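Local coordinates for mandelate racemase/muconate lactonizing protein (Thermobispora bispora, PDB 3VC5) that probably dehydrates D-glucarate to 5-dehydro-4-deoxy-D-glucarate with magnesium as cofactor, as a member of the mandelate racemase/muconate lactonizing enzyme family, at residues 169-174 against 179-184; 35-40 against 45-50; 173-178 against 424-429; 207-212 against 363-368. All coordinates share one frame; numbering follows the deposited sequence.

Overall arrangement
From the N terminus, strand 25-36 runs into contact 2, a hairpin-like return in which 45-50 comes back along 35-40 before strand 50-60 continues. The next closures follow strand 161-169: contact 1 shuts the short loop between 169-174 and 179-184, and contact 3 starts from the same A173 and G174 but reaches helix 423-430 near the C terminus. Contact 4, joining strand 208-211 to 363-368 across the barrel, is nested inside the long loop closed by contact 3. Contacts 1, 2 and 3 touch one another; contact 4 touches contacts 1 and 2 but not contact 3, and a phosphate meets both contact 2 and contact 4, whose centres lie about 16 Å apart.

Contact 1: 169-174 against 179-184; sequences FYKWAG and PEDRFG
With CG of K171 set between its own backbone N and carbonyl carbon (chi1 65°) and the chain bent again at chi3 and chi4, the ammonium is brought to the carboxylate of D181, whose CG takes the same kind of position (chi1 60°). The two side chains approach from opposite directions, and K171 NZ meets D181 OD2 at 2.9 Å on its syn lone pair, forming a salt bridge; a weaker bond to OD1 accompanies it. K171 NZ also donates to G184 O at 2.9 Å, from above that carbonyl's plane, and to W172 O at 2.8 Å, so two backbone oxygens and one carboxylate grip this buried charge. With an alanine here, the D181 carboxylate would probably lose its countercharge and those two carbonyls this donor. The carboxylate has a second task: D181 OD1 accepts from F183 N at 2.9 Å with its anti lone pair, which makes an Asx turn and fixes the rotation of the group. Beside it, D181 N donates to A173 O at 3.2 Å, with 157° at the hydrogen. Water 1 joins A173 O to D181 O, and A173 CB rests against E180 CD at 3.9 Å. This closed loop links strand 161-169 to helix 189-203: K171 touches Q195 on that helix, F183 meets W370 edge-to-face, and P38 and P39 of the N-terminal domain lie against K171 and D181.

Contact 2: 35-40 against 45-50; sequences FRDPPL and GVHQPW. With PO4 (phosphate ion), chain B.
V46 opens the contact from the second segment by laying CG2 against P39 CB at 3.9 Å, while its CA makes a CA-H...O contact with L40 O. H47 makes most of the polar contacts. H47 N donates to the same L40 O at 2.8 Å, nearly straight, and the ring is gripped at both nitrogens. D37 CG stands anti to the backbone N (chi1 -160°), placing OD2 at the imidazole: H47 ND1 donates to D37 OD2 at 2.6 Å, that oxygen close to the ring plane and met on the syn side, although the carboxylate is turned 48° from the ring. H47 NE2 donates to phosphate O1 at 2.9 Å, also at the ring edge and at 174°. L40 CB sits over one face, 4.0 Å from the H47 centroid, a CH-pi contact. The D37 carboxylate is likely to strengthen H47 NE2 as a donor to this phosphate, probably from the crystallisation liquor. Q48 O shares water 2 with D37 OD2. P49 O then accepts from D37 N at 3.0 Å. W50 is the antiparallel non-hydrogen-bonded partner of R36, its CZ3 3.8 Å from R36 CG. As in the capping domain of this superfamily, the N-terminal loop brings H47 to the site beside K211. It leads strand 25-36 into strand 50-60, with V46, Q48 and P49 against Y426 of helix 423-430, and F35 and W50 against helix 403-415.

Contact 3: 173-178 against 424-429; sequences AGHPGK and EGYMRS
H175 begins a type II beta turn, closed by K178 N donating to H175 O at 2.9 Å, and from this turn its ring reaches Y426 on the C-terminal helix 423-430. The first shell is one hydrogen bond: H175 ND1 and Y426 OH are joined at 2.7 Å. The hydroxyl sits at the imidazole edge, close to the ring plane. The two rings touch along their edges, planes inclined at 40° and centroids 5.7 Å apart. P176 CD lies 3.9 Å from Y426 OH, a van der Waals contact. CG of Y426 stands anti to the backbone N (chi1 -176°), which carries the phenol outward from the helix to the turn. A phenylalanine in its place would probably leave H175 ND1, and a water bound to P176 O, without their hydroxyl partner. In the next shell, H175 NE2 donates to D37 O, so the imidazole is held at both nitrogens between the N-terminal domain and the C-terminal helix. P39 packs against H175, while V46 and Q48 lie against Y426 and F430 meets its ring edge-to-face. On the helix itself, S429 OG donates to Y426 O on a lone pair in the carbonyl plane. Water 3, in the plane of the phenol ring, is 2.7 Å from Y426 OH and donates to P176 O at 2.8 Å.

Contact 4: 207-212 against 363-368; sequences SIKLKG and ACDTHT. With PO4 (phosphate ion), chain B.
Strand 208-211 and the irregular segment 363-368 run with their backbones well apart, CA atoms 6.7 Å from each other at S207 and A363 and 8.1 Å at K209 and D365, so side chains must span the gap. K209 does so fully extended, and crosses D365 at about a right angle. K209 NZ donates to D365 OD2 at 2.8 Å in a salt bridge, approaching from above the carboxylate plane. E264, a magnesium ligand of this protein although no magnesium is bound in this chain, forms a second salt bridge with K209 NZ, while R237 and S165 hold D365 OD1. At the C-terminal end of the strand, K211, one of two predicted proton acceptors, donates from K211 NZ to phosphate O4 at 2.7 Å, and H367 NE2 donates to phosphate O2 at 2.7 Å. At the strand's start, S207 OG meets A363 CB at 3.6 Å. K209 and K211 form the Lys-X-Lys ending the second barrel strand, as in the mandelate racemase group. That strand lies between 161-169, whose Y167 OH hydrogen-bonds to both NZ atoms, and 236-239, with L210 on helix 217-230.

Contact 1: 169-174 against 179-184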
loop_
_atom_site.group_PDB
_atom_site.type_symbol
_atom_site.label_atom_id
_atom_site.label_comp_id
_atom_site.label_asym_id
_atom_site.label_seq_id
_atom_site.Cartn_x
_atom_site.Cartn_y
_atom_site.Cartn_z
ATOM N N PHE A 169 -19.891 26.907 -1.532
ATOM C CA PHE A 169 -21.208 26.397 -1.850
ATOM C C PHE A 169 -22.135 27.540 -2.158
ATOM O O PHE A 169 -22.103 28.564 -1.470
ATOM C CB PHE A 169 -21.835 25.708 -0.642
ATOM C CG PHE A 169 -21.224 24.363 -0.294
ATOM C CD1 PHE A 169 -20.038 24.279 0.424
ATOM C CD2 PHE A 169 -21.867 23.185 -0.666
ATOM C CE1 PHE A 169 -19.483 23.021 0.774
ATOM C CE2 PHE A 169 -21.315 21.913 -0.337
ATOM C CZ PHE A 169 -20.132 21.835 0.367
ATOM N N TYR A 170 -23.023 27.332 -3.119
ATOM C CA TYR A 170 -24.229 28.140 -3.161
ATOM C C TYR A 170 -25.029 27.821 -1.901
ATOM O O TYR A 170 -25.046 26.676 -1.442
ATOM C CB TYR A 170 -25.048 27.837 -4.410
ATOM C CG TYR A 170 -24.356 28.173 -5.699
ATOM C CD1 TYR A 170 -24.305 29.496 -6.163
ATOM C CD2 TYR A 170 -23.806 27.176 -6.493
ATOM C CE1 TYR A 170 -23.692 29.806 -7.358
ATOM C CE2 TYR A 170 -23.201 27.478 -7.706
ATOM C CZ TYR A 170 -23.152 28.799 -8.136
ATOM O OH TYR A 170 -22.556 29.108 -9.342
ATOM N N LYS A 171 -25.608 28.843 -1.277
ATOM C CA LYS A 171 -26.386 28.614 -0.068
ATOM C C LYS A 171 -27.440 29.671 0.164
ATOM O O LYS A 171 -27.295 30.812 -0.283
ATOM C CB LYS A 171 -25.454 28.543 1.148
ATOM C CG LYS A 171 -24.721 29.883 1.430
ATOM C CD LYS A 171 -23.748 29.784 2.619
ATOM C CE LYS A 171 -24.476 29.560 3.963
ATOM N NZ LYS A 171 -25.391 30.720 4.354
ATOM N N TRP A 172 -28.516 29.281 0.841
ATOM C CA TRP A 172 -29.511 30.249 1.288
ATOM C C TRP A 172 -28.905 31.052 2.436
ATOM O O TRP A 172 -27.860 30.666 2.975
ATOM C CB TRP A 172 -30.782 29.546 1.743
ATOM C CG TRP A 172 -31.411 28.717 0.675
ATOM C CD1 TRP A 172 -31.370 28.944 -0.682
ATOM C CD2 TRP A 172 -32.213 27.547 0.864
ATOM N NE1 TRP A 172 -32.084 27.960 -1.346
ATOM C CE2 TRP A 172 -32.618 27.099 -0.418
ATOM C CE3 TRP A 172 -32.630 26.831 1.991
ATOM C CZ2 TRP A 172 -33.411 25.965 -0.598
ATOM C CZ3 TRP A 172 -33.430 25.709 1.808
ATOM C CH2 TRP A 172 -33.806 25.286 0.520
ATOM N N ALA A 173 -29.559 32.149 2.827
ATOM C CA ALA A 173 -29.061 32.986 3.915
ATOM C C ALA A 173 -29.156 32.224 5.243
ATOM O O ALA A 173 -28.381 32.475 6.176
ATOM C CB ALA A 173 -29.865 34.259 3.983
ATOM N N GLY A 174 -30.109 31.297 5.325
ATOM C CA GLY A 174 -30.314 30.498 6.551
ATOM C C GLY A 174 -31.297 29.395 6.231
ATOM O O GLY A 174 -31.855 29.367 5.122
ATOM N N PRO A 179 -32.732 31.153 12.380
ATOM C CA PRO A 179 -31.881 32.344 12.244
ATOM C C PRO A 179 -30.925 32.251 11.059
ATOM O O PRO A 179 -30.393 31.176 10.776
ATOM C CB PRO A 179 -31.076 32.365 13.563
ATOM C CG PRO A 179 -31.915 31.608 14.536
ATOM C CD PRO A 179 -32.603 30.533 13.708
ATOM N N GLU A 180 -30.706 33.376 10.375
ATOM C CA GLU A 180 -29.702 33.441 9.321
ATOM C C GLU A 180 -28.295 33.337 9.901
ATOM O O GLU A 180 -28.032 33.789 11.021
ATOM C CB GLU A 180 -29.867 34.720 8.510
ATOM C CG GLU A 180 -31.248 34.791 7.895
ATOM C CD GLU A 180 -31.470 36.021 7.052
ATOM O OE1 GLU A 180 -30.634 36.942 7.108
ATOM O OE2 GLU A 180 -32.490 36.054 6.337
ATOM N N ASP A 181 -27.387 32.717 9.157
ATOM C CA ASP A 181 -26.051 32.530 9.663
ATOM C C ASP A 181 -25.143 33.683 9.273
ATOM O O ASP A 181 -25.544 34.576 8.514
ATOM C CB ASP A 181 -25.491 31.184 9.188
ATOM C CG ASP A 181 -25.424 31.073 7.678
ATOM O OD1 ASP A 181 -24.745 31.900 7.032
ATOM O OD2 ASP A 181 -26.028 30.125 7.128
ATOM N N ARG A 182 -23.921 33.679 9.806
ATOM C CA ARG A 182 -23.000 34.786 9.560
ATOM C C ARG A 182 -22.367 34.792 8.171
ATOM O O ARG A 182 -21.664 35.744 7.830
ATOM C CB ARG A 182 -21.891 34.834 10.624
ATOM C CG ARG A 182 -20.813 33.743 10.473
ATOM C CD ARG A 182 -19.762 33.838 11.578
ATOM N NE ARG A 182 -18.613 32.952 11.365
ATOM C CZ ARG A 182 -17.574 33.227 10.569
ATOM N NH1 ARG A 182 -17.518 34.366 9.872
ATOM N NH2 ARG A 182 -16.576 32.351 10.458
ATOM N N PHE A 183 -22.589 33.741 7.377
ATOM C CA PHE A 183 -21.892 33.625 6.087
ATOM C C PHE A 183 -22.570 34.397 4.959
ATOM O O PHE A 183 -21.901 34.823 4.000
ATOM C CB PHE A 183 -21.724 32.148 5.707
ATOM C CG PHE A 183 -20.967 31.367 6.753
ATOM C CD1 PHE A 183 -19.598 31.558 6.921
ATOM C CD2 PHE A 183 -21.631 30.498 7.597
ATOM C CE1 PHE A 183 -18.898 30.867 7.910
ATOM C CE2 PHE A 183 -20.945 29.783 8.557
ATOM C CZ PHE A 183 -19.584 29.969 8.727
ATOM N N GLY A 184 -23.885 34.587 5.071
ATOM C CA GLY A 184 -24.665 35.256 4.023
ATOM C C GLY A 184 -25.100 34.248 2.976
ATOM O O GLY A 184 -24.556 33.121 2.894
HETATM O O HOH W 1 -26.875 34.673 6.161
#

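Contact 2: 35-40 against 45-50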
loop_
_atom_site.group_PDB
_atom_site.type_symbol
_atom_site.label_atom_id
_atom_site.label_comp_id
_atom_site.label_asym_id
_atom_site.label_seq_id
_atom_site.Cartn_x
_atom_site.Cartn_y
_atom_site.Cartn_z
ATOM N N PHE A 35 -24.405 18.395 15.045
ATOM C CA PHE A 35 -23.932 19.781 15.152
ATOM C C PHE A 35 -24.530 20.606 14.006
ATOM O O PHE A 35 -25.051 20.038 13.043
ATOM C CB PHE A 35 -22.400 19.837 15.177
ATOM C CG PHE A 35 -21.756 18.993 14.104
ATOM C CD1 PHE A 35 -21.548 19.532 12.820
ATOM C CD2 PHE A 35 -21.318 17.690 14.390
ATOM C CE1 PHE A 35 -20.958 18.729 11.789
ATOM C CE2 PHE A 35 -20.727 16.905 13.407
ATOM C CZ PHE A 35 -20.538 17.427 12.107
ATOM N N ARG A 36 -24.508 21.934 14.137
ATOM C CA ARG A 36 -25.203 22.821 13.205
ATOM C C ARG A 36 -24.475 22.889 11.880
ATOM O O ARG A 36 -23.216 22.893 11.843
ATOM C CB ARG A 36 -25.294 24.233 13.808
ATOM C CG ARG A 36 -26.169 24.266 15.052
ATOM C CD ARG A 36 -26.217 25.655 15.695
ATOM N NE ARG A 36 -24.872 26.215 15.899
ATOM C CZ ARG A 36 -24.102 25.987 16.965
ATOM N NH1 ARG A 36 -24.537 25.217 17.964
ATOM N NH2 ARG A 36 -22.893 26.541 17.038
ATOM N N ASP A 37 -25.248 22.949 10.790
ATOM C CA ASP A 37 -24.683 23.039 9.454
ATOM C C ASP A 37 -25.533 24.050 8.685
ATOM O O ASP A 37 -26.750 24.007 8.790
ATOM C CB ASP A 37 -24.845 21.674 8.759
ATOM C CG ASP A 37 -23.885 21.480 7.587
ATOM O OD1 ASP A 37 -22.860 22.174 7.511
ATOM O OD2 ASP A 37 -24.146 20.584 6.749
ATOM N N PRO A 38 -24.904 24.941 7.898
ATOM C CA PRO A 38 -25.709 25.887 7.084
ATOM C C PRO A 38 -26.424 25.194 5.918
ATOM O O PRO A 38 -26.167 24.007 5.654
ATOM C CB PRO A 38 -24.653 26.879 6.553
ATOM C CG PRO A 38 -23.433 26.689 7.412
ATOM C CD PRO A 38 -23.454 25.217 7.791
ATOM N N PRO A 39 -27.313 25.929 5.210
ATOM C CA PRO A 39 -28.106 25.365 4.099
ATOM C C PRO A 39 -27.282 25.353 2.795
ATOM O O PRO A 39 -27.563 26.083 1.830
ATOM C CB PRO A 39 -29.321 26.312 4.016
ATOM C CG PRO A 39 -28.783 27.627 4.510
ATOM C CD PRO A 39 -27.823 27.247 5.636
ATOM N N LEU A 40 -26.262 24.502 2.793
ATOM C CA LEU A 40 -25.369 24.337 1.666
ATOM C C LEU A 40 -26.071 23.513 0.570
ATOM O O LEU A 40 -26.566 22.410 0.816
ATOM C CB LEU A 40 -24.092 23.641 2.140
ATOM C CG LEU A 40 -23.393 24.274 3.339
ATOM C CD1 LEU A 40 -22.108 23.473 3.726
ATOM C CD2 LEU A 40 -23.075 25.739 3.120
ATOM N N GLY A 45 -29.841 18.281 -3.222
ATOM C CA GLY A 45 -30.812 19.130 -2.534
ATOM C C GLY A 45 -30.100 20.191 -1.725
ATOM O O GLY A 45 -29.405 21.070 -2.269
ATOM N N VAL A 46 -30.222 20.077 -0.411
ATOM C CA VAL A 46 -29.603 21.065 0.487
ATOM C C VAL A 46 -29.274 20.383 1.800
ATOM O O VAL A 46 -30.039 19.521 2.250
ATOM C CB VAL A 46 -30.534 22.291 0.666
ATOM C CG1 VAL A 46 -31.894 21.860 1.207
ATOM C CG2 VAL A 46 -29.895 23.387 1.570
ATOM N N HIS A 47 -28.144 20.744 2.419
ATOM C CA HIS A 47 -27.797 20.173 3.722
ATOM C C HIS A 47 -28.851 20.521 4.773
ATOM O O HIS A 47 -29.380 21.636 4.781
ATOM C CB HIS A 47 -26.470 20.759 4.213
ATOM C CG HIS A 47 -25.259 20.208 3.527
ATOM N ND1 HIS A 47 -24.037 20.111 4.155
ATOM C CD2 HIS A 47 -25.077 19.741 2.264
ATOM C CE1 HIS A 47 -23.151 19.596 3.314
ATOM N NE2 HIS A 47 -23.762 19.348 2.162
ATOM N N GLN A 48 -29.130 19.562 5.664
ATOM C CA GLN A 48 -30.081 19.763 6.745
ATOM C C GLN A 48 -29.460 20.616 7.858
ATOM O O GLN A 48 -28.249 20.801 7.904
ATOM C CB GLN A 48 -30.565 18.425 7.291
ATOM C CG GLN A 48 -31.510 17.689 6.333
ATOM C CD GLN A 48 -31.554 16.208 6.608
ATOM O OE1 GLN A 48 -30.549 15.503 6.440
ATOM N NE2 GLN A 48 -32.714 15.720 7.036
ATOM N N PRO A 49 -30.294 21.114 8.777
ATOM C CA PRO A 49 -29.744 22.024 9.793
ATOM C C PRO A 49 -28.800 21.355 10.811
ATOM O O PRO A 49 -28.034 22.051 11.514
ATOM C CB PRO A 49 -30.997 22.559 10.527
ATOM C CG PRO A 49 -32.160 22.156 9.725
ATOM C CD PRO A 49 -31.765 21.029 8.799
ATOM N N TRP A 50 -28.890 20.038 10.913
ATOM C CA TRP A 50 -27.976 19.244 11.749
ATOM C C TRP A 50 -27.243 18.243 10.876
ATOM O O TRP A 50 -27.882 17.553 10.058
ATOM C CB TRP A 50 -28.737 18.470 12.822
ATOM C CG TRP A 50 -29.492 19.340 13.774
ATOM C CD1 TRP A 50 -30.845 19.625 13.746
ATOM C CD2 TRP A 50 -28.954 20.066 14.895
ATOM N NE1 TRP A 50 -31.170 20.464 14.798
ATOM C CE2 TRP A 50 -30.030 20.751 15.507
ATOM C CE3 TRP A 50 -27.670 20.195 15.443
ATOM C CZ2 TRP A 50 -29.856 21.562 16.632
ATOM C CZ3 TRP A 50 -27.496 20.994 16.556
ATOM C CH2 TRP A 50 -28.593 21.666 17.148
HETATM P P PO4 B . -21.479 17.317 0.400
HETATM O O1 PO4 B . -22.652 18.050 -0.124
HETATM O O2 PO4 B . -21.090 18.045 1.669
HETATM O O3 PO4 B . -21.816 15.921 0.724
HETATM O O4 PO4 B . -20.436 17.362 -0.596
HETATM O O HOH W 2 -26.123 18.890 7.480
#

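Contact 3: 173-178 against 424-429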
loop_
_atom_site.group_PDB
_atom_site.type_symbol
_atom_site.label_atom_id
_atom_site.label_comp_id
_atom_site.label_asym_id
_atom_site.label_seq_id
_atom_site.Cartn_x
_atom_site.Cartn_y
_atom_site.Cartn_z
ATOM N N ALA A 173 -29.559 32.149 2.827
ATOM C CA ALA A 173 -29.061 32.986 3.915
ATOM C C ALA A 173 -29.156 32.224 5.243
ATOM O O ALA A 173 -28.381 32.475 6.176
ATOM C CB ALA A 173 -29.865 34.259 3.983
ATOM N N GLY A 174 -30.109 31.297 5.325
ATOM C CA GLY A 174 -30.314 30.498 6.551
ATOM C C GLY A 174 -31.297 29.395 6.231
ATOM O O GLY A 174 -31.855 29.367 5.122
ATOM N N HIS A 175 -31.522 28.488 7.182
ATOM C CA HIS A 175 -32.564 27.470 7.031
ATOM C C HIS A 175 -33.911 28.136 7.188
ATOM O O HIS A 175 -34.061 28.962 8.076
ATOM C CB HIS A 175 -32.376 26.398 8.090
ATOM C CG HIS A 175 -31.213 25.509 7.793
ATOM N ND1 HIS A 175 -31.274 24.489 6.861
ATOM C CD2 HIS A 175 -29.933 25.543 8.238
ATOM C CE1 HIS A 175 -30.085 23.911 6.771
ATOM N NE2 HIS A 175 -29.249 24.547 7.580
ATOM N N PRO A 176 -34.883 27.808 6.312
ATOM C CA PRO A 176 -36.189 28.470 6.400
ATOM C C PRO A 176 -36.738 28.275 7.796
ATOM O O PRO A 176 -36.640 27.177 8.346
ATOM C CB PRO A 176 -37.037 27.693 5.388
ATOM C CG PRO A 176 -36.043 27.316 4.328
ATOM C CD PRO A 176 -34.805 26.920 5.139
ATOM N N GLY A 177 -37.283 29.337 8.385
ATOM C CA GLY A 177 -37.847 29.222 9.716
ATOM C C GLY A 177 -36.847 29.331 10.852
ATOM O O GLY A 177 -37.240 29.247 12.009
ATOM N N LYS A 178 -35.562 29.533 10.536
ATOM C CA LYS A 178 -34.474 29.574 11.539
ATOM C C LYS A 178 -33.585 30.835 11.378
ATOM O O LYS A 178 -33.660 31.512 10.355
ATOM C CB LYS A 178 -33.610 28.336 11.385
ATOM C CG LYS A 178 -34.386 27.004 11.398
ATOM C CD LYS A 178 -33.374 25.824 11.388
ATOM C CE LYS A 178 -33.966 24.420 11.598
ATOM N NZ LYS A 178 -35.435 24.400 11.694
ATOM N N GLU A 424 -32.137 15.275 -0.146
ATOM C CA GLU A 424 -33.216 15.338 -1.130
ATOM C C GLU A 424 -34.594 15.505 -0.485
ATOM O O GLU A 424 -35.418 16.315 -0.946
ATOM C CB GLU A 424 -33.182 14.100 -2.036
ATOM C CG GLU A 424 -34.170 14.127 -3.186
ATOM C CD GLU A 424 -34.126 12.832 -3.968
ATOM O OE1 GLU A 424 -34.177 11.748 -3.347
ATOM O OE2 GLU A 424 -34.000 12.885 -5.198
ATOM N N GLY A 425 -34.856 14.730 0.563
ATOM C CA GLY A 425 -36.117 14.835 1.296
ATOM C C GLY A 425 -36.278 16.214 1.901
ATOM O O GLY A 425 -37.383 16.789 1.895
ATOM N N TYR A 426 -35.179 16.751 2.425
ATOM C CA TYR A 426 -35.215 18.096 3.004
ATOM C C TYR A 426 -35.529 19.117 1.890
ATOM O O TYR A 426 -36.407 19.993 2.052
ATOM C CB TYR A 426 -33.899 18.411 3.726
ATOM C CG TYR A 426 -33.864 19.757 4.438
ATOM C CD1 TYR A 426 -34.926 20.186 5.233
ATOM C CD2 TYR A 426 -32.753 20.583 4.319
ATOM C CE1 TYR A 426 -34.875 21.411 5.890
ATOM C CE2 TYR A 426 -32.687 21.799 4.968
ATOM C CZ TYR A 426 -33.765 22.222 5.733
ATOM O OH TYR A 426 -33.682 23.436 6.394
ATOM N N MET A 427 -34.863 19.002 0.741
ATOM C CA MET A 427 -35.174 19.929 -0.352
ATOM C C MET A 427 -36.632 19.776 -0.807
ATOM O O MET A 427 -37.304 20.762 -1.092
ATOM C CB MET A 427 -34.253 19.764 -1.571
ATOM C CG MET A 427 -34.674 20.680 -2.739
ATOM S SD MET A 427 -34.484 22.433 -2.313
ATOM C CE MET A 427 -32.708 22.553 -2.511
ATOM N N ARG A 428 -37.104 18.537 -0.916
ATOM C CA ARG A 428 -38.484 18.271 -1.321
ATOM C C ARG A 428 -39.520 18.898 -0.386
ATOM O O ARG A 428 -40.660 19.161 -0.795
ATOM C CB ARG A 428 -38.724 16.764 -1.447
ATOM C CG ARG A 428 -38.156 16.169 -2.726
ATOM C CD ARG A 428 -38.261 14.645 -2.728
ATOM N NE ARG A 428 -37.999 14.081 -4.050
ATOM C CZ ARG A 428 -37.863 12.778 -4.294
ATOM N NH1 ARG A 428 -37.949 11.897 -3.299
ATOM N NH2 ARG A 428 -37.634 12.351 -5.531
ATOM N N SER A 429 -39.147 19.147 0.866
ATOM C CA SER A 429 -40.099 19.764 1.786
ATOM C C SER A 429 -40.418 21.214 1.367
ATOM O O SER A 429 -41.467 21.767 1.739
ATOM C CB SER A 429 -39.606 19.677 3.236
ATOM O OG SER A 429 -38.627 20.673 3.517
HETATM O O HOH W 3 -35.774 24.543 7.758
#

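Contact 4: 207-212 against 363-368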
loop_
_atom_site.group_PDB
_atom_site.type_symbol
_atom_site.label_atom_id
_atom_site.label_comp_id
_atom_site.label_asym_id
_atom_site.label_seq_id
_atom_site.Cartn_x
_atom_site.Cartn_y
_atom_site.Cartn_z
ATOM N N SER A 207 -6.300 27.432 -2.639
ATOM C CA SER A 207 -6.988 26.666 -3.675
ATOM C C SER A 207 -8.472 26.873 -3.384
ATOM O O SER A 207 -8.861 27.077 -2.217
ATOM C CB SER A 207 -6.683 25.152 -3.560
ATOM O OG SER A 207 -5.451 24.812 -4.153
ATOM N N ILE A 208 -9.296 26.814 -4.425
ATOM C CA ILE A 208 -10.739 27.057 -4.314
ATOM C C ILE A 208 -11.520 25.970 -5.032
ATOM O O ILE A 208 -11.164 25.606 -6.155
ATOM C CB ILE A 208 -11.106 28.415 -4.945
ATOM C CG1 ILE A 208 -10.441 29.565 -4.168
ATOM C CG2 ILE A 208 -12.605 28.601 -4.961
ATOM C CD1 ILE A 208 -10.576 30.915 -4.907
ATOM N N LYS A 209 -12.580 25.478 -4.387
ATOM C CA LYS A 209 -13.493 24.518 -4.983
ATOM C C LYS A 209 -14.893 25.102 -4.938
ATOM O O LYS A 209 -15.294 25.689 -3.937
ATOM C CB LYS A 209 -13.476 23.222 -4.173
ATOM C CG LYS A 209 -14.430 22.174 -4.648
ATOM C CD LYS A 209 -14.312 20.939 -3.782
ATOM C CE LYS A 209 -15.090 19.828 -4.486
ATOM N NZ LYS A 209 -15.077 18.576 -3.780
ATOM N N LEU A 210 -15.644 24.949 -6.020
ATOM C CA LEU A 210 -17.045 25.327 -6.013
ATOM C C LEU A 210 -17.899 24.103 -6.145
ATOM O O LEU A 210 -17.760 23.346 -7.135
ATOM C CB LEU A 210 -17.356 26.285 -7.176
ATOM C CG LEU A 210 -18.825 26.728 -7.346
ATOM C CD1 LEU A 210 -19.398 27.385 -6.075
ATOM C CD2 LEU A 210 -19.006 27.662 -8.552
ATOM N N LYS A 211 -18.809 23.918 -5.183
ATOM C CA LYS A 211 -19.838 22.882 -5.280
ATOM C C LYS A 211 -20.871 23.317 -6.304
ATOM O O LYS A 211 -21.526 24.339 -6.112
ATOM C CB LYS A 211 -20.541 22.709 -3.919
ATOM C CG LYS A 211 -21.499 21.538 -3.858
ATOM C CD LYS A 211 -20.704 20.226 -4.037
ATOM C CE LYS A 211 -20.838 19.307 -2.898
ATOM N NZ LYS A 211 -20.008 18.074 -3.194
ATOM N N GLY A 212 -21.047 22.518 -7.364
ATOM C CA GLY A 212 -22.038 22.845 -8.404
ATOM C C GLY A 212 -23.200 21.846 -8.480
ATOM O O GLY A 212 -23.531 21.170 -7.478
ATOM N N ALA A 363 -4.345 20.059 -2.932
ATOM C CA ALA A 363 -4.959 20.560 -1.681
ATOM C C ALA A 363 -6.106 19.632 -1.302
ATOM O O ALA A 363 -6.868 19.197 -2.173
ATOM C CB ALA A 363 -5.484 21.988 -1.852
ATOM N N CYS A 364 -6.220 19.287 -0.018
ATOM C CA CYS A 364 -7.338 18.461 0.422
ATOM C C CYS A 364 -8.587 19.292 0.635
ATOM O O CYS A 364 -8.517 20.477 1.003
ATOM C CB CYS A 364 -7.018 17.749 1.753
ATOM S SG CYS A 364 -5.609 16.622 1.722
ATOM N N ASP A 365 -9.751 18.656 0.482
ATOM C CA ASP A 365 -11.013 19.338 0.798
ATOM C C ASP A 365 -11.290 19.269 2.289
ATOM O O ASP A 365 -10.900 18.312 2.945
ATOM C CB ASP A 365 -12.173 18.704 0.038
ATOM C CG ASP A 365 -12.119 18.997 -1.451
ATOM O OD1 ASP A 365 -11.375 19.907 -1.874
ATOM O OD2 ASP A 365 -12.779 18.246 -2.203
ATOM N N THR A 366 -11.952 20.298 2.820
ATOM C CA THR A 366 -12.527 20.206 4.165
ATOM C C THR A 366 -13.771 21.090 4.289
ATOM O O THR A 366 -13.842 22.172 3.670
ATOM C CB THR A 366 -11.518 20.601 5.276
ATOM O OG1 THR A 366 -12.151 20.416 6.554
ATOM C CG2 THR A 366 -10.977 22.015 5.115
ATOM N N HIS A 367 -14.758 20.630 5.060
ATOM C CA HIS A 367 -15.940 21.437 5.390
ATOM C C HIS A 367 -15.698 22.316 6.613
ATOM O O HIS A 367 -16.587 23.037 7.040
ATOM C CB HIS A 367 -17.141 20.542 5.663
ATOM C CG HIS A 367 -17.720 19.891 4.434
ATOM N ND1 HIS A 367 -17.111 18.836 3.774
ATOM C CD2 HIS A 367 -18.853 20.162 3.741
ATOM C CE1 HIS A 367 -17.866 18.473 2.746
ATOM N NE2 HIS A 367 -18.933 19.255 2.711
ATOM N N THR A 368 -14.500 22.248 7.180
ATOM C CA THR A 368 -14.248 22.900 8.475
ATOM C C THR A 368 -14.869 24.303 8.651
ATOM O O THR A 368 -15.538 24.540 9.640
ATOM C CB THR A 368 -12.734 22.919 8.804
ATOM O OG1 THR A 368 -12.266 21.570 9.007
ATOM C CG2 THR A 368 -12.455 23.776 10.041
HETATM P P PO4 B . -21.479 17.317 0.400
HETATM O O1 PO4 B . -22.652 18.050 -0.124
HETATM O O2 PO4 B . -21.090 18.045 1.669
HETATM O O3 PO4 B . -21.816 15.921 0.724
HETATM O O4 PO4 B . -20.436 17.362 -0.596
HETATM O O HOH W 4 -4.113 22.021 -5.090
#